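Local structure of GCN5-related N-acetyltransferase (Brucella melitensis biovar Abortus, 4J3G) at residues I151-L165 / G173-L185. The protein probably transfers an acetyl group from acetyl-CoA to an amine, possibly the N-terminal alanine of a ribosomal protein, as a member of the GCN5-related N-acetyltransferase family. Numbering follows the deposited sequence.
Sequences IALHRSQGFEECGTL and GRWLDLLFMQKIL
Cys162 N donates to Phe180 O at 2.8 Å, while the carbonyl oxygen of the following residue, Gly163 O, accepts the amide of Phe180. Cys162 and Gly163 thus both lie opposite the single residue Phe180: a classic beta bulge in an otherwise regular antiparallel hairpin. Glu160 pairs with Gln182 before the bulge and Leu165 with Leu178 after it, each through two backbone hydrogen bonds. At the bulge the Cys162 sulfur lies alongside the extended chain of Gln182, SG 3.6 Å from CG; the amide oxygen of Gln182 is bound by Lys166 N of the second subunit.

Where the chain leaves the helix for strand 160-171, the Phe159 ring is sandwiched. Lys183 CB sits over the centre of one face, 3.6 Å from the centroid in a CH-pi contact, and His154 CD2 covers the opposite face. The lysine chain runs on above the rim, CD near Phe159 CE1, then bends at its last torsion (chi4 63°), which brings NZ to Gln157 O at 3.0 Å, in the carbonyl plane.

On the helix-facing side of the sheet, Met181 inserts its thioether between the sheet and helix 151-156: SD touches His154 CB and Ile151 CG2, and the bend at chi3 (79°) turns CE toward Ile151 O and Phe159 O. Leu179 spreads its branches, CD1 against Gly163 O and Thr164 OG1, CD2 tightly against Ile151 CD1 at 3.5 Å. Over this apolar layer Arg155 NH1 forms a long salt bridge with Glu161 OE2, 3.3 Å; NH1 approaches OE2 from above the plane of the carboxylate.

Strand 174-184 lies between strands 160-171 and 138-144 in the GNAT sheet, while helix 148-156, which also packs against helix 119-133, covers the Met181 face.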
ATOM      1  N   ILE A 151       1.146  18.947  -2.644  1.00 14.35           N
ATOM      2  CA  ILE A 151       1.906  18.432  -3.789  1.00 13.59           C
ATOM      3  C   ILE A 151       3.103  19.368  -4.068  1.00 13.98           C
ATOM      4  O   ILE A 151       4.247  18.900  -4.243  1.00 12.89           O
ATOM      5  CB  ILE A 151       0.991  18.274  -5.010  1.00 13.17           C
ATOM      6  CG1 ILE A 151      -0.011  17.121  -4.757  1.00 12.89           C
ATOM      7  CG2 ILE A 151       1.776  17.979  -6.258  1.00 13.99           C
ATOM      8  CD1 ILE A 151      -1.250  17.180  -5.625  1.00 13.00           C
ATOM      9  N   ALA A 152       2.842  20.672  -4.090  1.00 14.81           N
ATOM     10  CA  ALA A 152       3.914  21.659  -4.366  1.00 15.39           C
ATOM     11  C   ALA A 152       4.996  21.613  -3.249  1.00 15.66           C
ATOM     12  O   ALA A 152       6.197  21.767  -3.515  1.00 15.82           O
ATOM     13  CB  ALA A 152       3.307  23.048  -4.481  1.00 16.08           C
ATOM     14  N   LEU A 153       4.552  21.431  -2.006  1.00 16.23           N
ATOM     15  CA  LEU A 153       5.468  21.339  -0.874  1.00 16.96           C
ATOM     16  C   LEU A 153       6.417  20.145  -1.074  1.00 16.11           C
ATOM     17  O   LEU A 153       7.639  20.277  -0.968  1.00 15.53           O
ATOM     18  CB  LEU A 153       4.664  21.259   0.451  1.00 18.89           C
ATOM     19  CG  LEU A 153       5.337  21.208   1.830  1.00 20.49           C
ATOM     20  CD1 LEU A 153       4.392  21.706   2.936  1.00 22.31           C
ATOM     21  CD2 LEU A 153       5.772  19.803   2.141  1.00 21.82           C
ATOM     22  N   HIS A 154       5.850  18.971  -1.352  1.00 15.30           N
ATOM     23  CA  HIS A 154       6.667  17.792  -1.619  1.00 15.56           C
ATOM     24  C   HIS A 154       7.537  17.987  -2.853  1.00 15.66           C
ATOM     25  O   HIS A 154       8.690  17.665  -2.833  1.00 15.44           O
ATOM     26  CB  HIS A 154       5.797  16.538  -1.753  1.00 15.43           C
ATOM     27  CG  HIS A 154       5.260  16.026  -0.447  1.00 15.69           C
ATOM     28  ND1 HIS A 154       4.235  16.645   0.227  1.00 16.28           N
ATOM     29  CD2 HIS A 154       5.564  14.914   0.265  1.00 15.80           C
ATOM     30  CE1 HIS A 154       3.964  15.966   1.333  1.00 16.43           C
ATOM     31  NE2 HIS A 154       4.739  14.900   1.366  1.00 15.79           N
ATOM     32  N   ARG A 155       6.982  18.551  -3.916  1.00 15.75           N
ATOM     33  CA  ARG A 155       7.765  18.793  -5.114  1.00 17.97           C
ATOM     34  C   ARG A 155       8.985  19.681  -4.853  1.00 17.72           C
ATOM     35  O   ARG A 155      10.022  19.472  -5.429  1.00 17.80           O
ATOM     36  CB  ARG A 155       6.905  19.395  -6.221  1.00 20.01           C
ATOM     37  CG  ARG A 155       7.634  19.469  -7.538  1.00 23.03           C
ATOM     38  CD  ARG A 155       6.759  19.237  -8.760  1.00 26.62           C
ATOM     39  NE  ARG A 155       5.404  19.812  -8.716  1.00 27.26           N
ATOM     40  CZ  ARG A 155       4.307  19.209  -9.202  1.00 30.55           C
ATOM     41  NH1 ARG A 155       4.356  17.962  -9.681  1.00 31.86           N
ATOM     42  NH2 ARG A 155       3.124  19.825  -9.149  1.00 31.86           N
ATOM     43  N   SER A 156       8.826  20.645  -3.958  1.00 17.93           N
ATOM     44  CA  SER A 156       9.916  21.549  -3.583  1.00 19.35           C
ATOM     45  C   SER A 156      11.092  20.838  -2.952  1.00 19.53           C
ATOM     46  O   SER A 156      12.236  21.344  -2.964  1.00 19.93           O
ATOM     47  CB  SER A 156       9.417  22.717  -2.676  1.00 19.66           C
ATOM     48  OG  SER A 156       9.223  22.326  -1.292  1.00 19.48           O
ATOM     49  N   GLN A 157      10.839  19.652  -2.418  1.00 19.56           N
ATOM     50  CA  GLN A 157      11.872  18.860  -1.798  1.00 20.04           C
ATOM     51  C   GLN A 157      12.351  17.717  -2.702  1.00 19.21           C
ATOM     52  O   GLN A 157      13.081  16.852  -2.249  1.00 20.85           O
ATOM     53  CB  GLN A 157      11.324  18.258  -0.490  1.00 21.42           C
ATOM     54  CG  GLN A 157      10.937  19.282   0.551  1.00 23.99           C
ATOM     55  CD  GLN A 157      12.125  20.118   0.890  1.00 27.17           C
ATOM     56  OE1 GLN A 157      13.167  19.587   1.265  1.00 30.51           O
ATOM     57  NE2 GLN A 157      12.012  21.420   0.706  1.00 31.33           N
ATOM     58  N   GLY A 158      11.960  17.703  -3.962  1.00 17.81           N
ATOM     59  CA  GLY A 158      12.525  16.773  -4.901  1.00 17.38           C
ATOM     60  C   GLY A 158      11.687  15.555  -5.154  1.00 16.72           C
ATOM     61  O   GLY A 158      12.106  14.679  -5.872  1.00 17.26           O
ATOM     62  N   PHE A 159      10.468  15.512  -4.596  1.00 15.95           N
ATOM     63  CA  PHE A 159       9.523  14.470  -4.933  1.00 14.93           C
ATOM     64  C   PHE A 159       8.981  14.696  -6.361  1.00 16.36           C
ATOM     65  O   PHE A 159       8.827  15.845  -6.779  1.00 14.27           O
ATOM     66  CB  PHE A 159       8.358  14.456  -3.965  1.00 14.36           C
ATOM     67  CG  PHE A 159       8.680  13.846  -2.637  1.00 13.97           C
ATOM     68  CD1 PHE A 159       9.463  14.525  -1.700  1.00 14.27           C
ATOM     69  CD2 PHE A 159       8.211  12.587  -2.312  1.00 13.17           C
ATOM     70  CE1 PHE A 159       9.783  13.926  -0.469  1.00 13.72           C
ATOM     71  CE2 PHE A 159       8.491  12.019  -1.074  1.00 12.65           C
ATOM     72  CZ  PHE A 159       9.303  12.681  -0.171  1.00 13.17           C
ATOM     73  N   GLU A 160       8.727  13.598  -7.087  1.00 16.38           N
ATOM     74  CA  GLU A 160       8.108  13.627  -8.424  0.50 17.87           C
ATOM     75  C   GLU A 160       6.795  12.881  -8.379  1.00 17.27           C
ATOM     76  O   GLU A 160       6.641  11.945  -7.581  1.00 17.04           O
ATOM     77  CB  GLU A 160       9.026  12.997  -9.499  0.50 19.36           C
ATOM     78  CG  GLU A 160      10.410  13.656  -9.623  0.50 21.49           C
ATOM     79  CD  GLU A 160      11.073  13.473 -11.003  0.50 23.96           C
ATOM     80  OE1 GLU A 160      10.846  12.440 -11.695  0.50 25.63           O
ATOM     81  OE2 GLU A 160      11.831  14.380 -11.410  0.50 27.36           O
ATOM     82  N   GLU A 161       5.856  13.262  -9.246  1.00 17.76           N
ATOM     83  CA  GLU A 161       4.590  12.533  -9.319  1.00 17.59           C
ATOM     84  C   GLU A 161       4.755  11.185 -10.000  1.00 17.24           C
ATOM     85  O   GLU A 161       5.439  11.053 -11.008  1.00 19.15           O
ATOM     86  CB  GLU A 161       3.511  13.318 -10.058  1.00 19.30           C
ATOM     87  CG  GLU A 161       3.209  14.642  -9.452  1.00 21.18           C
ATOM     88  CD  GLU A 161       1.930  15.254  -9.990  1.00 24.88           C
ATOM     89  OE1 GLU A 161       1.286  14.674 -10.949  1.00 26.16           O
ATOM     90  OE2 GLU A 161       1.562  16.297  -9.422  1.00 25.21           O
ATOM     91  N   CYS A 162       4.081  10.194  -9.461  1.00 17.30           N
ATOM     92  CA  CYS A 162       4.051   8.848 -10.025  1.00 17.09           C
ATOM     93  C   CYS A 162       2.767   8.717 -10.812  1.00 17.65           C
ATOM     94  O   CYS A 162       2.789   8.291 -11.962  1.00 20.28           O
ATOM     95  CB  CYS A 162       4.096   7.852  -8.905  1.00 18.83           C
ATOM     96  SG  CYS A 162       5.646   7.959  -7.976  1.00 22.82           S
ATOM     97  N   GLY A 163       1.649   9.083 -10.209  1.00 15.20           N
ATOM     98  CA  GLY A 163       0.345   8.875 -10.815  1.00 15.74           C
ATOM     99  C   GLY A 163      -0.757   8.863  -9.799  1.00 15.86           C
ATOM    100  O   GLY A 163      -0.500   8.952  -8.601  1.00 17.26           O
ATOM    101  N   THR A 164      -1.997   8.788 -10.278  1.00 15.63           N
ATOM    102  CA  THR A 164      -3.155   8.936  -9.402  1.00 15.16           C
ATOM    103  C   THR A 164      -4.061   7.724  -9.483  1.00 14.88           C
ATOM    104  O   THR A 164      -4.459   7.296 -10.572  1.00 16.00           O
ATOM    105  CB  THR A 164      -3.954  10.191  -9.801  1.00 16.76           C
ATOM    106  OG1 THR A 164      -3.106  11.329  -9.707  1.00 17.09           O
ATOM    107  CG2 THR A 164      -5.137  10.394  -8.914  1.00 16.87           C
ATOM    108  N   LEU A 165      -4.440   7.231  -8.324  1.00 14.88           N
ATOM    109  CA  LEU A 165      -5.459   6.178  -8.212  1.00 15.19           C
ATOM    110  C   LEU A 165      -6.751   6.818  -7.825  1.00 14.57           C
ATOM    111  O   LEU A 165      -6.902   7.272  -6.672  1.00 14.37           O
ATOM    112  CB  LEU A 165      -5.048   5.170  -7.150  1.00 16.81           C
ATOM    113  CG  LEU A 165      -3.833   4.277  -7.444  1.00 18.31           C
ATOM    114  CD1 LEU A 165      -2.519   5.012  -7.594  1.00 18.63           C
ATOM    115  CD2 LEU A 165      -3.724   3.327  -6.278  1.00 18.60           C
ATOM    116  N   GLY A 173     -18.367  10.723   3.023  1.00 17.69           N
ATOM    117  CA  GLY A 173     -19.258  10.266   1.965  1.00 18.83           C
ATOM    118  C   GLY A 173     -18.762  10.520   0.553  1.00 19.04           C
ATOM    119  O   GLY A 173     -19.483  10.280  -0.413  1.00 20.07           O
ATOM    120  N   ARG A 174     -17.529  10.979   0.412  1.00 18.11           N
ATOM    121  CA  ARG A 174     -16.983  11.338  -0.898  1.00 19.93           C
ATOM    122  C   ARG A 174     -15.960  10.309  -1.325  1.00 18.26           C
ATOM    123  O   ARG A 174     -15.167   9.873  -0.476  1.00 16.61           O
ATOM    124  CB  ARG A 174     -16.265  12.685  -0.800  1.00 22.39           C
ATOM    125  CG  ARG A 174     -17.175  13.839  -0.542  1.00 26.38           C
ATOM    126  CD  ARG A 174     -16.444  14.962   0.156  1.00 31.32           C
ATOM    127  NE  ARG A 174     -15.386  15.561  -0.666  1.00 33.70           N
ATOM    128  CZ  ARG A 174     -14.807  16.732  -0.380  1.00 40.34           C
ATOM    129  NH1 ARG A 174     -15.177  17.437   0.704  1.00 41.86           N
ATOM    130  NH2 ARG A 174     -13.852  17.198  -1.173  1.00 42.83           N
ATOM    131  N   TRP A 175     -15.941   9.949  -2.616  1.00 17.28           N
ATOM    132  CA  TRP A 175     -14.788   9.209  -3.161  1.00 17.03           C
ATOM    133  C   TRP A 175     -13.658  10.187  -3.358  1.00 16.53           C
ATOM    134  O   TRP A 175     -13.880  11.308  -3.793  1.00 17.55           O
ATOM    135  CB  TRP A 175     -15.067   8.506  -4.485  1.00 17.37           C
ATOM    136  CG  TRP A 175     -16.180   7.480  -4.430  1.00 17.66           C
ATOM    137  CD1 TRP A 175     -17.389   7.571  -5.068  1.00 19.34           C
ATOM    138  CD2 TRP A 175     -16.199   6.238  -3.723  1.00 17.14           C
ATOM    139  NE1 TRP A 175     -18.152   6.469  -4.810  1.00 19.24           N
ATOM    140  CE2 TRP A 175     -17.453   5.633  -3.982  1.00 17.98           C
ATOM    141  CE3 TRP A 175     -15.291   5.570  -2.900  1.00 16.27           C
ATOM    142  CZ2 TRP A 175     -17.818   4.390  -3.446  1.00 18.05           C
ATOM    143  CZ3 TRP A 175     -15.664   4.322  -2.375  1.00 16.84           C
ATOM    144  CH2 TRP A 175     -16.921   3.762  -2.640  1.00 17.22           C
ATOM    145  N   LEU A 176     -12.445   9.728  -3.059  1.00 15.33           N
ATOM    146  CA  LEU A 176     -11.245  10.532  -3.041  1.00 14.84           C
ATOM    147  C   LEU A 176     -10.146   9.866  -3.872  1.00 14.58           C
ATOM    148  O   LEU A 176     -10.014   8.615  -3.894  1.00 13.78           O
ATOM    149  CB  LEU A 176     -10.736  10.641  -1.616  1.00 15.09           C
ATOM    150  CG  LEU A 176     -11.685  11.358  -0.632  1.00 15.85           C
ATOM    151  CD1 LEU A 176     -11.131  11.214   0.748  1.00 16.71           C
ATOM    152  CD2 LEU A 176     -11.912  12.808  -1.023  1.00 17.16           C
ATOM    153  N   ASP A 177      -9.313  10.701  -4.473  1.00 14.65           N
ATOM    154  CA  ASP A 177      -8.266  10.271  -5.378  1.00 14.02           C
ATOM    155  C   ASP A 177      -6.930  10.362  -4.689  1.00 13.23           C
ATOM    156  O   ASP A 177      -6.632  11.359  -4.004  1.00 13.47           O
ATOM    157  CB  ASP A 177      -8.253  11.156  -6.657  1.00 15.15           C
ATOM    158  CG  ASP A 177      -9.505  11.029  -7.467  1.00 16.66           C
ATOM    159  OD1 ASP A 177     -10.353  10.114  -7.211  1.00 15.91           O
ATOM    160  OD2 ASP A 177      -9.642  11.887  -8.369  1.00 18.84           O
ATOM    161  N   LEU A 178      -6.098   9.330  -4.844  1.00 12.71           N
ATOM    162  CA  LEU A 178      -4.792   9.281  -4.203  1.00 12.80           C
ATOM    163  C   LEU A 178      -3.669   9.516  -5.210  1.00 13.66           C
ATOM    164  O   LEU A 178      -3.492   8.708  -6.114  1.00 13.48           O
ATOM    165  CB  LEU A 178      -4.605   7.941  -3.507  1.00 14.06           C
ATOM    166  CG  LEU A 178      -3.263   7.707  -2.752  1.00 14.72           C
ATOM    167  CD1 LEU A 178      -3.189   8.574  -1.530  1.00 15.71           C
ATOM    168  CD2 LEU A 178      -3.088   6.258  -2.330  1.00 16.06           C
ATOM    169  N   LEU A 179      -2.887  10.579  -5.030  1.00 12.90           N
ATOM    170  CA  LEU A 179      -1.724  10.816  -5.865  1.00 13.61           C
ATOM    171  C   LEU A 179      -0.508  10.304  -5.121  1.00 13.07           C
ATOM    172  O   LEU A 179      -0.342  10.577  -3.905  1.00 13.99           O
ATOM    173  CB  LEU A 179      -1.537  12.311  -6.130  1.00 14.77           C
ATOM    174  CG  LEU A 179      -0.154  12.640  -6.703  1.00 16.41           C
ATOM    175  CD1 LEU A 179       0.048  12.252  -8.143  1.00 19.44           C
ATOM    176  CD2 LEU A 179       0.100  14.106  -6.582  1.00 18.18           C
ATOM    177  N   PHE A 180       0.285   9.465  -5.792  1.00 12.12           N
ATOM    178  CA  PHE A 180       1.546   9.046  -5.247  1.00 12.35           C
ATOM    179  C   PHE A 180       2.676   9.930  -5.818  1.00 11.79           C
ATOM    180  O   PHE A 180       2.715  10.215  -7.032  1.00 13.44           O
ATOM    181  CB  PHE A 180       1.828   7.568  -5.572  1.00 12.98           C
ATOM    182  CG  PHE A 180       1.175   6.569  -4.644  1.00 13.81           C
ATOM    183  CD1 PHE A 180       1.331   6.642  -3.288  1.00 13.88           C
ATOM    184  CD2 PHE A 180       0.466   5.487  -5.164  1.00 14.00           C
ATOM    185  CE1 PHE A 180       0.772   5.690  -2.438  1.00 14.40           C
ATOM    186  CE2 PHE A 180      -0.104   4.545  -4.319  1.00 14.25           C
ATOM    187  CZ  PHE A 180       0.062   4.649  -2.953  1.00 13.68           C
ATOM    188  N   MET A 181       3.582  10.354  -4.931  1.00 11.45           N
ATOM    189  CA  MET A 181       4.847  10.968  -5.278  1.00 11.26           C
ATOM    190  C   MET A 181       5.937  10.209  -4.628  1.00 11.38           C
ATOM    191  O   MET A 181       5.718   9.541  -3.607  1.00 11.32           O
ATOM    192  CB  MET A 181       4.948  12.442  -4.783  1.00 11.60           C
ATOM    193  CG  MET A 181       3.791  13.290  -5.262  1.00 11.75           C
ATOM    194  SD  MET A 181       3.883  15.013  -4.792  1.00 12.98           S
ATOM    195  CE  MET A 181       5.042  15.588  -6.009  1.00 13.49           C
ATOM    196  N   GLN A 182       7.135  10.344  -5.177  1.00 11.15           N
ATOM    197  CA  GLN A 182       8.274   9.578  -4.653  1.00 11.69           C
ATOM    198  C   GLN A 182       9.516  10.419  -4.738  1.00 12.24           C
ATOM    199  O   GLN A 182       9.657  11.331  -5.622  1.00 12.57           O
ATOM    200  CB  GLN A 182       8.506   8.246  -5.414  1.00 12.09           C
ATOM    201  CG  GLN A 182       9.061   8.399  -6.809  1.00 13.19           C
ATOM    202  CD  GLN A 182       9.410   7.068  -7.457  1.00 13.72           C
ATOM    203  OE1 GLN A 182       8.878   6.746  -8.473  1.00 14.50           O
ATOM    204  NE2 GLN A 182      10.287   6.300  -6.833  1.00 13.07           N
ATOM    205  N   LYS A 183      10.444  10.070  -3.857  1.00 13.10           N
ATOM    206  CA  LYS A 183      11.802  10.640  -3.852  1.00 14.49           C
ATOM    207  C   LYS A 183      12.806   9.474  -3.679  1.00 14.89           C
ATOM    208  O   LYS A 183      12.719   8.724  -2.728  1.00 15.68           O
ATOM    209  CB  LYS A 183      11.973  11.654  -2.721  1.00 15.12           C
ATOM    210  CG  LYS A 183      13.281  12.432  -2.797  1.00 16.52           C
ATOM    211  CD  LYS A 183      13.505  13.393  -1.630  1.00 17.63           C
ATOM    212  CE  LYS A 183      14.933  13.967  -1.630  1.00 19.14           C
ATOM    213  NZ  LYS A 183      15.227  14.783  -2.836  1.00 19.42           N
ATOM    214  N   ILE A 184      13.756   9.345  -4.592  1.00 16.11           N
ATOM    215  CA  ILE A 184      14.774   8.266  -4.493  1.00 15.73           C
ATOM    216  C   ILE A 184      15.990   8.866  -3.809  1.00 17.71           C
ATOM    217  O   ILE A 184      16.503   9.913  -4.217  1.00 18.10           O
ATOM    218  CB  ILE A 184      15.173   7.651  -5.878  1.00 16.75           C
ATOM    219  CG1 ILE A 184      13.972   6.954  -6.529  1.00 15.91           C
ATOM    220  CG2 ILE A 184      16.303   6.621  -5.727  1.00 16.68           C
ATOM    221  CD1 ILE A 184      14.205   6.497  -7.951  1.00 16.40           C
ATOM    222  N   LEU A 185      16.429   8.227  -2.758  1.00 18.33           N
ATOM    223  CA  LEU A 185      17.504   8.727  -1.946  1.00 21.62           C
ATOM    224  C   LEU A 185      18.820   8.053  -2.379  1.00 24.32           C
ATOM    225  O   LEU A 185      19.908   8.465  -1.994  1.00 29.33           O
ATOM    226  CB  LEU A 185      17.218   8.458  -0.485  1.00 21.52           C
ATOM    227  CG  LEU A 185      15.920   9.045   0.082  1.00 22.03           C
ATOM    228  CD1 LEU A 185      15.817   8.779   1.568  1.00 21.98           C
ATOM    229  CD2 LEU A 185      15.845  10.539  -0.183  1.00 23.48           C
ATOM    230  OXT LEU A 185      18.846   7.119  -3.157  1.00 25.90           O
TER